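Local coordinates for protein 24-sterol C-methyltransferase (Haloferax volcanii, PDB 6F5Z) that probably transfers methyl groups from S-adenosylmethionine as the catalytic subunit of a holoenzyme with the activator protein Trm112, at residues B[32-37]-B[133-138]; B[178-183]-B[220-225]. All coordinates share one frame; numbering follows the deposited sequence.

Interaction 1 (B[32-37]-B[133-138]); sequences ARMPVE and GGTFYC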
ATOM      1  N   ALA B  32      -6.002   9.030  -1.029  1.00 14.49           N
ATOM      2  CA  ALA B  32      -5.531   9.028  -2.415  1.00 14.98           C
ATOM      3  C   ALA B  32      -4.843   7.730  -2.780  1.00 16.42           C
ATOM      4  O   ALA B  32      -4.723   7.455  -3.986  1.00 17.91           O
ATOM      5  CB  ALA B  32      -4.586  10.190  -2.667  1.00 16.32           C
ATOM      6  N   ARG B  33      -4.391   6.953  -1.788  1.00 14.87           N
ATOM      7  CA  ARG B  33      -3.669   5.701  -2.036  1.00 13.88           C
ATOM      8  C   ARG B  33      -4.653   4.571  -2.312  1.00 15.19           C
ATOM      9  O   ARG B  33      -4.209   3.515  -2.826  1.00 14.91           O
ATOM     10  CB  ARG B  33      -2.816   5.326  -0.797  1.00 15.04           C
ATOM     11  CG  ARG B  33      -1.671   6.279  -0.609  1.00 16.60           C
ATOM     12  CD  ARG B  33      -0.849   5.989   0.630  1.00 16.35           C
ATOM     13  NE  ARG B  33       0.078   7.092   0.899  1.00 17.92           N
ATOM     14  CZ  ARG B  33       1.122   7.013   1.715  1.00 23.09           C
ATOM     15  NH1 ARG B  33       1.402   5.880   2.339  1.00 19.96           N
ATOM     16  NH2 ARG B  33       1.883   8.081   1.932  1.00 21.59           N
ATOM     17  N   MET B  34      -5.941   4.698  -1.868  1.00 14.31           N
ATOM     18  CA  MET B  34      -6.868   3.566  -1.939  1.00 14.25           C
ATOM     19  C   MET B  34      -7.086   3.110  -3.362  1.00 15.62           C
ATOM     20  O   MET B  34      -7.349   3.943  -4.237  1.00 16.01           O
ATOM     21  CB  MET B  34      -8.196   3.888  -1.243  1.00 15.24           C
ATOM     22  CG  MET B  34      -7.998   4.101   0.203  1.00 16.57           C
ATOM     23  SD  MET B  34      -9.586   4.317   1.066  1.00 17.65           S
ATOM     24  CE  MET B  34     -10.239   2.599   1.072  1.00 17.77           C
ATOM     25  N   PRO B  35      -7.010   1.780  -3.597  1.00 13.70           N
ATOM     26  CA  PRO B  35      -7.121   1.264  -4.980  1.00 14.64           C
ATOM     27  C   PRO B  35      -8.569   1.074  -5.419  1.00 19.73           C
ATOM     28  O   PRO B  35      -8.985  -0.003  -5.849  1.00 19.18           O
ATOM     29  CB  PRO B  35      -6.406  -0.087  -4.859  1.00 16.27           C
ATOM     30  CG  PRO B  35      -6.753  -0.530  -3.514  1.00 18.58           C
ATOM     31  CD  PRO B  35      -6.712   0.695  -2.634  1.00 14.73           C
ATOM     32  N   VAL B  36      -9.351   2.139  -5.277  1.00 17.67           N
ATOM     33  CA  VAL B  36     -10.768   2.116  -5.633  1.00 19.29           C
ATOM     34  C   VAL B  36     -10.946   2.069  -7.124  1.00 21.43           C
ATOM     35  O   VAL B  36     -10.305   2.842  -7.851  1.00 22.41           O
ATOM     36  CB  VAL B  36     -11.406   3.428  -5.085  1.00 25.29           C
ATOM     37  CG1 VAL B  36     -12.820   3.640  -5.639  1.00 26.27           C
ATOM     38  CG2 VAL B  36     -11.412   3.423  -3.563  1.00 25.82           C
ATOM     39  N   GLU B  37     -11.915   1.251  -7.569  1.00 16.52           N
ATOM     40  CA  GLU B  37     -12.370   1.200  -8.955  1.00 15.70           C
ATOM     41  C   GLU B  37     -13.712   1.927  -8.952  1.00 18.85           C
ATOM     42  O   GLU B  37     -14.452   1.880  -7.966  1.00 19.00           O
ATOM     43  CB  GLU B  37     -12.573  -0.227  -9.448  1.00 16.99           C
ATOM     44  CG  GLU B  37     -11.284  -1.032  -9.543  1.00 20.31           C
ATOM     45  CD  GLU B  37     -10.197  -0.450 -10.439  1.00 29.34           C
ATOM     46  OE1 GLU B  37     -10.498   0.406 -11.305  1.00 21.81           O
ATOM     47  OE2 GLU B  37      -9.021  -0.808 -10.216  1.00 22.22           O
ATOM     48  N   GLY B 133      -9.446  -9.842  -1.559  1.00 18.11           N
ATOM     49  CA  GLY B 133      -8.713  -8.854  -2.334  1.00 18.75           C
ATOM     50  C   GLY B 133      -9.067  -7.419  -1.968  1.00 21.08           C
ATOM     51  O   GLY B 133      -8.419  -6.489  -2.451  1.00 21.70           O
ATOM     52  N   GLY B 134     -10.121  -7.237  -1.170  1.00 17.08           N
ATOM     53  CA  GLY B 134     -10.522  -5.912  -0.697  1.00 16.57           C
ATOM     54  C   GLY B 134      -9.555  -5.390   0.349  1.00 16.29           C
ATOM     55  O   GLY B 134      -8.853  -6.191   0.975  1.00 16.52           O
ATOM     56  N   THR B 135      -9.548  -4.055   0.583  1.00 14.38           N
ATOM     57  CA  THR B 135      -8.567  -3.485   1.498  1.00 14.53           C
ATOM     58  C   THR B 135      -9.181  -2.800   2.679  1.00 13.71           C
ATOM     59  O   THR B 135     -10.350  -2.398   2.640  1.00 14.84           O
ATOM     60  CB  THR B 135      -7.630  -2.447   0.806  1.00 17.36           C
ATOM     61  OG1 THR B 135      -8.362  -1.239   0.517  1.00 17.56           O
ATOM     62  CG2 THR B 135      -6.949  -3.015  -0.455  1.00 18.45           C
ATOM     63  N   PHE B 136      -8.406  -2.776   3.765  1.00 13.27           N
ATOM     64  CA  PHE B 136      -8.743  -2.006   4.956  1.00 12.63           C
ATOM     65  C   PHE B 136      -7.631  -0.966   5.093  1.00 13.63           C
ATOM     66  O   PHE B 136      -6.460  -1.336   5.263  1.00 13.84           O
ATOM     67  CB  PHE B 136      -8.810  -2.910   6.228  1.00 13.75           C
ATOM     68  CG  PHE B 136      -8.981  -2.138   7.532  1.00 13.81           C
ATOM     69  CD1 PHE B 136      -9.824  -1.022   7.597  1.00 14.66           C
ATOM     70  CD2 PHE B 136      -8.361  -2.570   8.697  1.00 14.81           C
ATOM     71  CE1 PHE B 136      -9.990  -0.330   8.789  1.00 14.38           C
ATOM     72  CE2 PHE B 136      -8.567  -1.909   9.898  1.00 15.59           C
ATOM     73  CZ  PHE B 136      -9.379  -0.795   9.943  1.00 14.34           C
ATOM     74  N   TYR B 137      -8.020   0.333   5.097  1.00 13.84           N
ATOM     75  CA  TYR B 137      -7.107   1.455   5.306  1.00 12.74           C
ATOM     76  C   TYR B 137      -7.385   1.963   6.729  1.00 13.95           C
ATOM     77  O   TYR B 137      -8.464   2.528   6.970  1.00 13.44           O
ATOM     78  CB  TYR B 137      -7.356   2.549   4.247  1.00 13.11           C
ATOM     79  CG  TYR B 137      -6.518   2.337   3.008  1.00 13.38           C
ATOM     80  CD1 TYR B 137      -6.731   1.242   2.174  1.00 14.41           C
ATOM     81  CD2 TYR B 137      -5.507   3.229   2.670  1.00 13.93           C
ATOM     82  CE1 TYR B 137      -5.897   0.991   1.081  1.00 13.85           C
ATOM     83  CE2 TYR B 137      -4.679   3.004   1.567  1.00 14.76           C
ATOM     84  CZ  TYR B 137      -4.865   1.875   0.787  1.00 14.09           C
ATOM     85  OH  TYR B 137      -4.012   1.655  -0.270  1.00 15.78           O
ATOM     86  N   CYS B 138      -6.430   1.740   7.645  1.00 13.22           N
ATOM     87  CA  CYS B 138      -6.581   2.071   9.039  1.00 12.82           C
ATOM     88  C   CYS B 138      -5.617   3.209   9.378  1.00 14.89           C
ATOM     89  O   CYS B 138      -4.401   2.976   9.448  1.00 13.84           O
ATOM     90  CB  CYS B 138      -6.249   0.821   9.856  1.00 13.18           C
ATOM     91  SG  CYS B 138      -6.424   1.052  11.638  1.00 16.96           S
TER
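Thr135 and Tyr137, two residues apart on strand 134-140 and pointing to the same side, pack against Pro35 and Met34 just past the end of helix 16-33, a contact made by packing alone with no hydrogen bond between the two segments. Thr135 comes first: its CG2 reaches toward the Pro35 ring and comes 3.9 Å from Pro35 CG. Its OG1 sits between the backbone N and the carbonyl carbon (chi1 72°), near Pro35 CD; the hydroxyl is buried here with no polar partner in the model. Pro35 is the centre of an inverse gamma turn, closed by a weak bond from Val36 N to Met34 O.

Tyr137 follows and carries most of the packing. Met34 CG lies almost on the ring normal, 3.5 Å from the centroid of the Tyr137 ring, a CH-pi contact over the face. Beyond CG, Met34 SD makes an oblique Met-aromatic contact, 4.5 Å from the same centroid, and the bend at chi3 (74°) turns CE toward Tyr137 CD1, 3.9 Å away. Pro35 CD and Arg33 CB approach the ring obliquely, Arg33 CB lying 3.8 Å from Tyr137 CE2. The Tyr137 hydroxyl finds its hydrogen-bonding partner in Ala180 O of the second subunit, while the Arg33 guanidinium extends away to salt bridges with Glu181 and Asp183.

Strand 134-140 runs between strands 104-110 and 218-224. His106 of the former touches Met34 and Thr135, and Leu220 of the latter packs on Arg33 and Tyr137, so the end of helix 16-33 and the turn after it lie against the neighbouring strands.

Interaction 2 (B[178-183]-B[220-225]); sequences HVAEQD and LTVGVA
Gln182 and Thr221 lie side by side, pointing the same way from a non-hydrogen-bonded antiparallel pair. The Gln182 chain is extended, CG opposite the backbone N (chi1 -174°), which brings NE2 to 2.9 Å from Thr221 OG1 in a nearly straight bond within the amide plane. NE2 also bonds to His165 O and OE1 accepts from Arg169, gripping the amide at both ends. With an alanine in place of Gln182, Thr221 OG1 would probably lose this donor, and Arg169 and the His165 carbonyl their amide partner.

The other face carries Glu181, Leu220 and Val222. Glu181 CB rests 4.0 Å from Val222 CB; the chain then bends at chi2 (-112°) and crosses Leu220 at about a right angle, OE2 passing 3.8 Å from Leu220 CD2. That oxygen is salt-bridged to Arg33, and Glu181 of the second subunit lies close. Between Val179 and Glu181 a beta bulge shifts the register: Ala180 N bonds to Val222 O, yet Val222 N to Glu181 O. Ala180 CB meets Val224 CG2 at 4.1 Å.

Such pairing of the last two strands, with 218-224 inserted antiparallel between 134-140 and 178-185, is the hallmark of the Rossmann-like class I methyltransferase sheet.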
ATOM      1  N   HIS B 178      -3.634  -9.622   5.086  1.00 18.20           N
ATOM      2  CA  HIS B 178      -2.223  -9.501   4.694  1.00 19.10           C
ATOM      3  C   HIS B 178      -1.850  -8.030   4.808  1.00 19.12           C
ATOM      4  O   HIS B 178      -2.613  -7.186   4.359  1.00 19.84           O
ATOM      5  CB  HIS B 178      -2.045  -9.868   3.221  1.00 21.71           C
ATOM      6  CG  HIS B 178      -2.433 -11.272   2.897  1.00 27.60           C
ATOM      7  ND1 HIS B 178      -3.313 -11.554   1.862  1.00 30.74           N
ATOM      8  CD2 HIS B 178      -2.038 -12.425   3.477  1.00 29.94           C
ATOM      9  CE1 HIS B 178      -3.406 -12.876   1.829  1.00 29.82           C
ATOM     10  NE2 HIS B 178      -2.663 -13.442   2.785  1.00 29.55           N
ATOM     11  N   VAL B 179      -0.682  -7.719   5.370  1.00 15.31           N
ATOM     12  CA  VAL B 179      -0.274  -6.301   5.476  1.00 15.04           C
ATOM     13  C   VAL B 179       0.412  -5.913   4.172  1.00 15.95           C
ATOM     14  O   VAL B 179       1.448  -6.497   3.813  1.00 16.13           O
ATOM     15  CB  VAL B 179       0.636  -6.066   6.701  1.00 17.37           C
ATOM     16  CG1 VAL B 179       1.128  -4.625   6.772  1.00 16.50           C
ATOM     17  CG2 VAL B 179      -0.077  -6.441   7.996  1.00 17.82           C
ATOM     18  N   ALA B 180      -0.148  -4.902   3.496  1.00 14.03           N
ATOM     19  CA  ALA B 180       0.409  -4.472   2.203  1.00 13.54           C
ATOM     20  C   ALA B 180       1.306  -3.258   2.276  1.00 15.02           C
ATOM     21  O   ALA B 180       2.127  -3.052   1.376  1.00 14.85           O
ATOM     22  CB  ALA B 180      -0.718  -4.193   1.217  1.00 15.69           C
ATOM     23  N   GLU B 181       1.109  -2.431   3.313  1.00 13.25           N
ATOM     24  CA  GLU B 181       1.816  -1.183   3.420  1.00 14.25           C
ATOM     25  C   GLU B 181       1.660  -0.689   4.830  1.00 14.48           C
ATOM     26  O   GLU B 181       0.616  -0.926   5.459  1.00 14.73           O
ATOM     27  CB  GLU B 181       1.128  -0.166   2.468  1.00 17.39           C
ATOM     28  CG  GLU B 181       1.915   1.103   2.275  1.00 23.47           C
ATOM     29  CD  GLU B 181       1.297   2.353   2.867  1.00 35.35           C
ATOM     30  OE1 GLU B 181       1.563   2.645   4.054  1.00 29.70           O
ATOM     31  OE2 GLU B 181       0.592   3.073   2.129  1.00 22.65           O
ATOM     32  N   GLN B 182       2.669   0.005   5.320  1.00 13.60           N
ATOM     33  CA  GLN B 182       2.515   0.685   6.605  1.00 12.86           C
ATOM     34  C   GLN B 182       3.394   1.925   6.558  1.00 14.65           C
ATOM     35  O   GLN B 182       4.553   1.822   6.151  1.00 14.68           O
ATOM     36  CB  GLN B 182       2.831  -0.211   7.782  1.00 13.63           C
ATOM     37  CG  GLN B 182       2.494   0.533   9.091  1.00 15.38           C
ATOM     38  CD  GLN B 182       2.768  -0.310  10.306  1.00 16.89           C
ATOM     39  OE1 GLN B 182       3.938  -0.695  10.499  1.00 15.64           O
ATOM     40  NE2 GLN B 182       1.735  -0.618  11.117  1.00 14.69           N
ATOM     41  N   ASP B 183       2.828   3.076   6.910  1.00 14.27           N
ATOM     42  CA  ASP B 183       3.597   4.304   6.749  1.00 14.85           C
ATOM     43  C   ASP B 183       3.189   5.371   7.741  1.00 16.94           C
ATOM     44  O   ASP B 183       2.162   5.275   8.405  1.00 16.89           O
ATOM     45  CB  ASP B 183       3.287   4.842   5.324  1.00 17.58           C
ATOM     46  CG  ASP B 183       4.306   5.784   4.686  1.00 18.28           C
ATOM     47  OD1 ASP B 183       5.427   5.924   5.244  1.00 20.91           O
ATOM     48  OD2 ASP B 183       4.026   6.282   3.556  1.00 20.97           O
ATOM     49  N   LEU B 220      -0.565   4.899   9.062  1.00 12.85           N
ATOM     50  CA  LEU B 220      -1.486   4.222   8.181  1.00 14.74           C
ATOM     51  C   LEU B 220      -1.036   2.791   8.037  1.00 14.24           C
ATOM     52  O   LEU B 220       0.130   2.560   7.696  1.00 14.24           O
ATOM     53  CB  LEU B 220      -1.511   4.866   6.780  1.00 13.84           C
ATOM     54  CG  LEU B 220      -2.278   4.080   5.690  1.00 15.63           C
ATOM     55  CD1 LEU B 220      -3.809   4.071   5.994  1.00 16.32           C
ATOM     56  CD2 LEU B 220      -2.016   4.712   4.295  1.00 15.25           C
ATOM     57  N   THR B 221      -1.982   1.826   8.260  1.00 12.55           N
ATOM     58  CA  THR B 221      -1.657   0.415   7.991  1.00 12.78           C
ATOM     59  C   THR B 221      -2.710  -0.071   7.009  1.00 12.93           C
ATOM     60  O   THR B 221      -3.896   0.196   7.191  1.00 13.56           O
ATOM     61  CB  THR B 221      -1.712  -0.426   9.282  1.00 14.26           C
ATOM     62  OG1 THR B 221      -0.955   0.230  10.323  1.00 13.28           O
ATOM     63  CG2 THR B 221      -1.139  -1.855   9.083  1.00 16.27           C
ATOM     64  N   VAL B 222      -2.273  -0.771   5.949  1.00 12.81           N
ATOM     65  CA  VAL B 222      -3.177  -1.264   4.895  1.00 13.37           C
ATOM     66  C   VAL B 222      -3.191  -2.786   4.917  1.00 13.73           C
ATOM     67  O   VAL B 222      -2.109  -3.390   4.866  1.00 14.89           O
ATOM     68  CB  VAL B 222      -2.707  -0.774   3.520  1.00 15.74           C
ATOM     69  CG1 VAL B 222      -3.571  -1.336   2.379  1.00 15.29           C
ATOM     70  CG2 VAL B 222      -2.725   0.764   3.478  1.00 16.13           C
ATOM     71  N   GLY B 223      -4.379  -3.365   5.053  1.00 14.35           N
ATOM     72  CA  GLY B 223      -4.555  -4.815   5.051  1.00 15.54           C
ATOM     73  C   GLY B 223      -5.392  -5.269   3.865  1.00 18.84           C
ATOM     74  O   GLY B 223      -6.191  -4.506   3.330  1.00 16.24           O
ATOM     75  N   VAL B 224      -5.122  -6.490   3.377  1.00 14.64           N
ATOM     76  CA  VAL B 224      -5.853  -7.045   2.250  1.00 15.26           C
ATOM     77  C   VAL B 224      -6.527  -8.335   2.726  1.00 17.79           C
ATOM     78  O   VAL B 224      -5.881  -9.164   3.389  1.00 17.38           O
ATOM     79  CB  VAL B 224      -4.920  -7.328   1.052  1.00 18.96           C
ATOM     80  CG1 VAL B 224      -5.677  -8.074  -0.048  1.00 19.85           C
ATOM     81  CG2 VAL B 224      -4.367  -6.026   0.496  1.00 19.09           C
ATOM     82  N   ALA B 225      -7.834  -8.444   2.441  1.00 16.14           N
ATOM     83  CA  ALA B 225      -8.611  -9.628   2.877  1.00 16.57           C
ATOM     84  C   ALA B 225      -8.269 -10.781   1.946  1.00 21.15           C
ATOM     85  O   ALA B 225      -8.271 -10.633   0.742  1.00 19.86           O
ATOM     86  CB  ALA B 225     -10.114  -9.343   2.845  1.00 18.01           C
TER

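In the fold
Followed from the N terminus, the chain leaves helix 16-33 through 32-37, lays down four parallel strands and the helices among them, and returns as strand 134-140, where interaction 1 closes a long loop. Helix 165-174 then leads to strand 178-185, and helix 206-216 to strand 218-224, whose pairing in interaction 2 closes a shorter one. The two loops follow in series, neither nesting nor crossing. They join laterally, since strands 134-140 and 218-224 are neighbours: Phe136 N lies 2.8 Å from Gly223 O, and Tyr137 packs on Val222. Together they tie an early helix to the late edge of the sheet, where both contacts touch the second subunit.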